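Local coordinates for protein homoserine O-acetyltransferase (Pseudomonas veronii, PDB 5EFZ) that hydrolyses ethyl acetate and other short acetyl esters as a homodimeric alpha/beta-hydrolase, taking part in the breakdown of short-chain methyl ketones, at residues Gln98-Ala107 with Phe119-Ala130. Residues are numbered along the deposited sequence; the frame is centred on the assembly and turned at random.
Sequences QIGNGLSSSA and FANVRIGDDVSA. With EDO (1,2-ethanediol), chain L; EDO (1,2-ethanediol), chain G.
Ile-99 and Phe-119 meet at the apolar centre, where CG2 of Ile-99 reaches the rim of the Phe-119 ring in its plane, 4.0 Å from CZ. That methyl also lies 3.9 Å from CG2 of Val-122, and the first torsion of Ile-99 (chi1 -61°), which puts CG1 beside the backbone N, lets CD1 reach CB of Ala-130 at 4.2 Å. One face of the Phe-119 ring is laid over the Ser-106 to Ala-107 peptide; Ser-106 C is 3.4 Å from CE1, set toward the rim, and Ala-107 N lies against the same face. At the base of the ring, CB of Ala-107 touches CB of Phe-119 at 3.6 Å. Cutting Phe-119 back to alanine is likely to leave that peptide without the ring that covers it and to open a gap beside the Ile-99 methyl.

Farther out, beyond the type II turn that starts at Gln-98, the 98-107 loop closes on itself. The hydroxyl of Ser-106 takes the N-H of Gly-102 and gives its own proton to O of Ser-104 (OG to O, 2.6 Å), while OD1 of Asn-101 accepts from N of Leu-103, an Asx turn, and from N of Ser-104, which extends it to an Asx motif. The side chain of Gln-98 lies about 8 Å from that of Ser-151, the inferred nucleophile.

The polar edge lies in the first turn of helix 124-139. There N of Ile-99 donates to OD1 of Asp-127 at 2.8 Å and 158°, on the syn lone pair, and CG1 of Ile-99 packs against the same oxygen. The other oxygen, OD2, forms a salt bridge with Lys-272, whose NZ also bonds O of Ile-99. These bonds tie the loop after strand 92-96 to the next helix of the alpha/beta-hydrolase core; with a lysine and a peptide N-H beside it, the buried carboxylate is likely to stay ionised.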
ATOM      1  N   GLN A  98      -3.305  17.077  19.457  1.00 15.14           N
ATOM      2  CA  GLN A  98      -4.333  17.406  18.475  1.00 18.51           C
ATOM      3  C   GLN A  98      -5.705  17.480  19.086  1.00 17.75           C
ATOM      4  O   GLN A  98      -6.081  16.615  19.891  1.00 17.74           O
ATOM      5  CB  GLN A  98      -4.379  16.340  17.380  1.00 18.15           C
ATOM      6  CG  GLN A  98      -3.406  16.547  16.236  1.00 16.76           C
ATOM      7  CD  GLN A  98      -3.764  15.552  15.117  1.00 18.23           C
ATOM      8  OE1 GLN A  98      -4.938  15.408  14.755  1.00 18.92           O
ATOM      9  NE2 GLN A  98      -2.771  14.827  14.627  1.00 15.80           N
ATOM     10  N   ILE A  99      -6.474  18.479  18.672  1.00 18.70           N
ATOM     11  CA  ILE A  99      -7.916  18.454  18.888  1.00 17.45           C
ATOM     12  C   ILE A  99      -8.453  17.174  18.291  1.00 19.27           C
ATOM     13  O   ILE A  99      -8.223  16.890  17.105  1.00 17.33           O
ATOM     14  CB  ILE A  99      -8.596  19.675  18.232  1.00 16.70           C
ATOM     15  CG1 ILE A  99      -8.029  20.969  18.863  1.00 17.48           C
ATOM     16  CG2 ILE A  99     -10.133  19.614  18.416  1.00 18.83           C
ATOM     17  CD1 ILE A  99      -8.431  22.238  18.107  1.00 21.83           C
ATOM     18  N   GLY A 100      -9.193  16.395  19.077  1.00 18.45           N
ATOM     19  CA  GLY A 100      -9.745  15.162  18.543  1.00 17.48           C
ATOM     20  C   GLY A 100      -8.971  13.918  18.939  1.00 20.91           C
ATOM     21  O   GLY A 100      -9.423  12.803  18.651  1.00 20.30           O
ATOM     22  N   ASN A 101      -7.823  14.074  19.599  1.00 19.32           N
ATOM     23  CA  ASN A 101      -6.985  12.901  19.862  1.00 18.66           C
ATOM     24  C   ASN A 101      -7.293  12.177  21.171  1.00 20.51           C
ATOM     25  O   ASN A 101      -6.575  11.231  21.531  1.00 19.45           O
ATOM     26  CB  ASN A 101      -5.480  13.294  19.834  1.00 13.38           C
ATOM     27  CG  ASN A 101      -4.926  13.713  21.206  1.00 19.37           C
ATOM     28  OD1 ASN A 101      -5.597  14.377  22.017  1.00 17.19           O
ATOM     29  ND2 ASN A 101      -3.665  13.361  21.447  1.00 18.05           N
ATOM     30  N   GLY A 102      -8.343  12.620  21.872  1.00 20.67           N
ATOM     31  CA  GLY A 102      -8.766  11.999  23.128  1.00 19.42           C
ATOM     32  C   GLY A 102      -8.231  12.640  24.400  1.00 19.96           C
ATOM     33  O   GLY A 102      -8.782  12.421  25.493  1.00 19.15           O
ATOM     34  N   LEU A 103      -7.150  13.420  24.281  1.00 17.67           N
ATOM     35  CA  LEU A 103      -6.607  14.158  25.433  1.00 18.35           C
ATOM     36  C   LEU A 103      -7.056  15.612  25.394  1.00 20.83           C
ATOM     37  O   LEU A 103      -7.647  16.120  26.355  1.00 21.21           O
ATOM     38  CB  LEU A 103      -5.076  14.067  25.471  1.00 19.74           C
ATOM     39  CG  LEU A 103      -4.516  12.644  25.686  1.00 21.63           C
ATOM     40  CD1 LEU A 103      -3.021  12.712  25.876  1.00 20.35           C
ATOM     41  CD2 LEU A 103      -5.202  11.939  26.860  1.00 22.65           C
ATOM     42  N   SER A 104      -6.784  16.291  24.285  1.00 19.92           N
ATOM     43  CA  SER A 104      -7.401  17.587  24.035  1.00 20.22           C
ATOM     44  C   SER A 104      -8.913  17.366  23.786  1.00 20.76           C
ATOM     45  O   SER A 104      -9.361  16.230  23.672  1.00 21.29           O
ATOM     46  CB  SER A 104      -6.750  18.276  22.827  1.00 19.35           C
ATOM     47  OG  SER A 104      -5.387  18.599  23.107  1.00 19.35           O
ATOM     48  N   SER A 105      -9.677  18.454  23.681  1.00 20.97           N
ATOM     49  CA  SER A 105     -11.116  18.364  23.404  1.00 23.79           C
ATOM     50  C   SER A 105     -11.371  17.466  22.219  1.00 23.94           C
ATOM     51  O   SER A 105     -10.786  17.664  21.171  1.00 21.47           O
ATOM     52  CB  SER A 105     -11.700  19.750  23.130  1.00 21.32           C
ATOM     53  OG  SER A 105     -11.744  20.499  24.324  1.00 23.65           O
ATOM     54  N   SER A 106     -12.255  16.485  22.391  1.00 22.22           N
ATOM     55  CA  SER A 106     -12.468  15.442  21.412  1.00 18.59           C
ATOM     56  C   SER A 106     -13.892  14.874  21.517  1.00 18.82           C
ATOM     57  O   SER A 106     -14.613  15.152  22.478  1.00 19.83           O
ATOM     58  CB  SER A 106     -11.460  14.294  21.609  1.00 18.63           C
ATOM     59  OG  SER A 106     -10.112  14.759  21.622  1.00 20.52           O
ATOM     60  N   ALA A 107     -14.280  14.083  20.532  1.00 17.41           N
ATOM     61  CA  ALA A 107     -15.583  13.391  20.564  1.00 17.53           C
ATOM     62  C   ALA A 107     -15.747  12.618  21.876  1.00 21.35           C
ATOM     63  O   ALA A 107     -16.845  12.533  22.437  1.00 19.89           O
ATOM     64  CB  ALA A 107     -15.708  12.412  19.342  1.00 18.12           C
ATOM     65  N   PHE A 119     -19.348  15.379  17.219  1.00 23.60           N
ATOM     66  CA  PHE A 119     -18.123  16.207  17.235  1.00 22.61           C
ATOM     67  C   PHE A 119     -17.879  16.843  15.872  1.00 23.93           C
ATOM     68  O   PHE A 119     -18.181  16.255  14.832  1.00 22.33           O
ATOM     69  CB  PHE A 119     -16.895  15.397  17.651  1.00 20.37           C
ATOM     70  CG  PHE A 119     -15.745  16.265  18.167  1.00 20.89           C
ATOM     71  CD1 PHE A 119     -15.866  16.941  19.383  1.00 21.40           C
ATOM     72  CD2 PHE A 119     -14.567  16.409  17.425  1.00 19.46           C
ATOM     73  CE1 PHE A 119     -14.828  17.752  19.889  1.00 21.23           C
ATOM     74  CE2 PHE A 119     -13.488  17.211  17.923  1.00 20.13           C
ATOM     75  CZ  PHE A 119     -13.627  17.889  19.153  1.00 20.94           C
ATOM     76  N   ALA A 120     -17.365  18.063  15.882  1.00 22.77           N
ATOM     77  CA  ALA A 120     -17.250  18.848  14.652  1.00 24.57           C
ATOM     78  C   ALA A 120     -16.122  18.355  13.753  1.00 23.44           C
ATOM     79  O   ALA A 120     -15.219  17.646  14.196  1.00 22.20           O
ATOM     80  CB  ALA A 120     -17.028  20.336  14.989  1.00 24.72           C
ATOM     81  N   ASN A 121     -16.192  18.722  12.475  1.00 22.45           N
ATOM     82  CA  ASN A 121     -15.095  18.457  11.559  1.00 21.49           C
ATOM     83  C   ASN A 121     -14.006  19.484  11.835  1.00 22.99           C
ATOM     84  O   ASN A 121     -14.230  20.671  11.656  1.00 26.65           O
ATOM     85  CB  ASN A 121     -15.580  18.528  10.108  1.00 22.41           C
ATOM     86  CG  ASN A 121     -16.469  17.362   9.748  1.00 24.83           C
ATOM     87  OD1 ASN A 121     -16.280  16.252  10.250  1.00 23.27           O
ATOM     88  ND2 ASN A 121     -17.433  17.600   8.878  1.00 26.32           N
ATOM     89  N   VAL A 122     -12.853  19.015  12.315  1.00 18.96           N
ATOM     90  CA  VAL A 122     -11.751  19.896  12.674  1.00 18.91           C
ATOM     91  C   VAL A 122     -10.654  19.821  11.595  1.00 19.40           C
ATOM     92  O   VAL A 122     -10.337  18.735  11.087  1.00 16.84           O
ATOM     93  CB  VAL A 122     -11.182  19.515  14.046  1.00 19.66           C
ATOM     94  CG1 VAL A 122     -10.020  20.430  14.445  1.00 17.62           C
ATOM     95  CG2 VAL A 122     -12.291  19.579  15.112  1.00 22.19           C
ATOM     96  N   ARG A 123     -10.107  20.973  11.227  1.00 18.17           N
ATOM     97  CA  ARG A 123      -9.060  21.034  10.215  1.00 18.21           C
ATOM     98  C   ARG A 123      -7.686  21.303  10.853  1.00 17.84           C
ATOM     99  O   ARG A 123      -7.600  21.791  11.995  1.00 17.45           O
ATOM    100  CB  ARG A 123      -9.368  22.130   9.162  1.00 19.18           C
ATOM    101  CG  ARG A 123     -10.534  21.791   8.197  1.00 18.49           C
ATOM    102  CD  ARG A 123     -10.758  22.938   7.187  1.00 20.59           C
ATOM    103  NE  ARG A 123     -11.805  22.588   6.208  1.00 23.92           N
ATOM    104  CZ  ARG A 123     -11.594  21.928   5.067  1.00 23.80           C
ATOM    105  NH1 ARG A 123     -10.380  21.520   4.729  1.00 23.08           N
ATOM    106  NH2 ARG A 123     -12.622  21.679   4.255  1.00 26.57           N
ATOM    107  N   ILE A 124      -6.630  20.992  10.103  1.00 19.31           N
ATOM    108  CA  ILE A 124      -5.260  21.299  10.535  1.00 16.74           C
ATOM    109  C   ILE A 124      -5.155  22.770  10.957  1.00 18.16           C
ATOM    110  O   ILE A 124      -4.539  23.086  11.988  1.00 18.21           O
ATOM    111  CB  ILE A 124      -4.252  21.005   9.418  1.00 17.40           C
ATOM    112  CG1 ILE A 124      -4.204  19.491   9.108  1.00 17.80           C
ATOM    113  CG2 ILE A 124      -2.849  21.539   9.783  1.00 17.29           C
ATOM    114  CD1 ILE A 124      -3.593  18.625  10.210  1.00 17.12           C
ATOM    115  N   GLY A 125      -5.786  23.662  10.192  1.00 17.74           N
ATOM    116  CA  GLY A 125      -5.727  25.085  10.523  1.00 19.93           C
ATOM    117  C   GLY A 125      -6.347  25.420  11.880  1.00 20.28           C
ATOM    118  O   GLY A 125      -5.927  26.382  12.551  1.00 20.46           O
ATOM    119  N   ASP A 126      -7.360  24.652  12.298  1.00 18.45           N
ATOM    120  CA  ASP A 126      -7.955  24.873  13.617  1.00 20.96           C
ATOM    121  C   ASP A 126      -6.955  24.533  14.722  1.00 21.42           C
ATOM    122  O   ASP A 126      -6.835  25.282  15.672  1.00 21.28           O
ATOM    123  CB  ASP A 126      -9.246  24.038  13.783  1.00 20.82           C
ATOM    124  CG  ASP A 126     -10.324  24.412  12.760  1.00 23.46           C
ATOM    125  OD1 ASP A 126     -10.562  25.627  12.548  1.00 22.91           O
ATOM    126  OD2 ASP A 126     -10.946  23.485  12.169  1.00 23.73           O
ATOM    127  N   ASP A 127      -6.245  23.404  14.613  1.00 19.19           N
ATOM    128  CA  ASP A 127      -5.164  23.101  15.557  1.00 20.16           C
ATOM    129  C   ASP A 127      -4.116  24.211  15.648  1.00 18.03           C
ATOM    130  O   ASP A 127      -3.690  24.618  16.745  1.00 17.83           O
ATOM    131  CB  ASP A 127      -4.459  21.804  15.166  1.00 20.32           C
ATOM    132  CG  ASP A 127      -5.269  20.564  15.557  1.00 25.69           C
ATOM    133  OD1 ASP A 127      -5.423  20.317  16.769  1.00 25.10           O
ATOM    134  OD2 ASP A 127      -5.728  19.826  14.659  1.00 30.56           O
ATOM    135  N   VAL A 128      -3.689  24.705  14.497  1.00 16.21           N
ATOM    136  CA  VAL A 128      -2.607  25.708  14.492  1.00 16.64           C
ATOM    137  C   VAL A 128      -3.086  27.015  15.099  1.00 20.48           C
ATOM    138  O   VAL A 128      -2.362  27.667  15.865  1.00 21.45           O
ATOM    139  CB  VAL A 128      -2.062  25.880  13.064  1.00 15.55           C
ATOM    140  CG1 VAL A 128      -1.042  27.065  12.959  1.00 16.99           C
ATOM    141  CG2 VAL A 128      -1.363  24.547  12.664  1.00 15.23           C
ATOM    142  N   SER A 129      -4.324  27.392  14.799  1.00 24.06           N
ATOM    143  CA  SER A 129      -4.881  28.602  15.414  1.00 24.23           C
ATOM    144  C   SER A 129      -4.990  28.453  16.939  1.00 23.72           C
ATOM    145  O   SER A 129      -4.618  29.370  17.691  1.00 23.44           O
ATOM    146  CB  SER A 129      -6.246  28.938  14.798  1.00 26.70           C
ATOM    147  OG  SER A 129      -6.816  30.065  15.456  1.00 33.06           O
ATOM    148  N   ALA A 130      -5.482  27.296  17.391  1.00 21.82           N
ATOM    149  CA  ALA A 130      -5.553  27.014  18.821  1.00 20.58           C
ATOM    150  C   ALA A 130      -4.171  27.020  19.484  1.00 19.16           C
ATOM    151  O   ALA A 130      -4.000  27.590  20.571  1.00 21.49           O
ATOM    152  CB  ALA A 130      -6.253  25.654  19.070  1.00 18.38           C
TER
HETATM  153  C1  EDO L 406     -16.734  12.132  15.522  1.00 42.28           C
HETATM  154  O1  EDO L 406     -15.853  11.654  14.473  1.00 41.83           O
HETATM  155  C2  EDO L 406     -17.805  13.134  15.057  1.00 40.29           C
HETATM  156  O2  EDO L 406     -17.560  13.793  13.798  1.00 37.24           O
HETATM  157  C1  EDO G 401      -9.113  12.751  29.016  1.00 51.26           C
HETATM  158  O1  EDO G 401      -7.908  12.960  29.773  1.00 50.45           O
HETATM  159  C2  EDO G 401      -9.826  14.079  28.801  1.00 51.99           C
HETATM  160  O2  EDO G 401      -8.861  15.084  28.449  1.00 48.89           O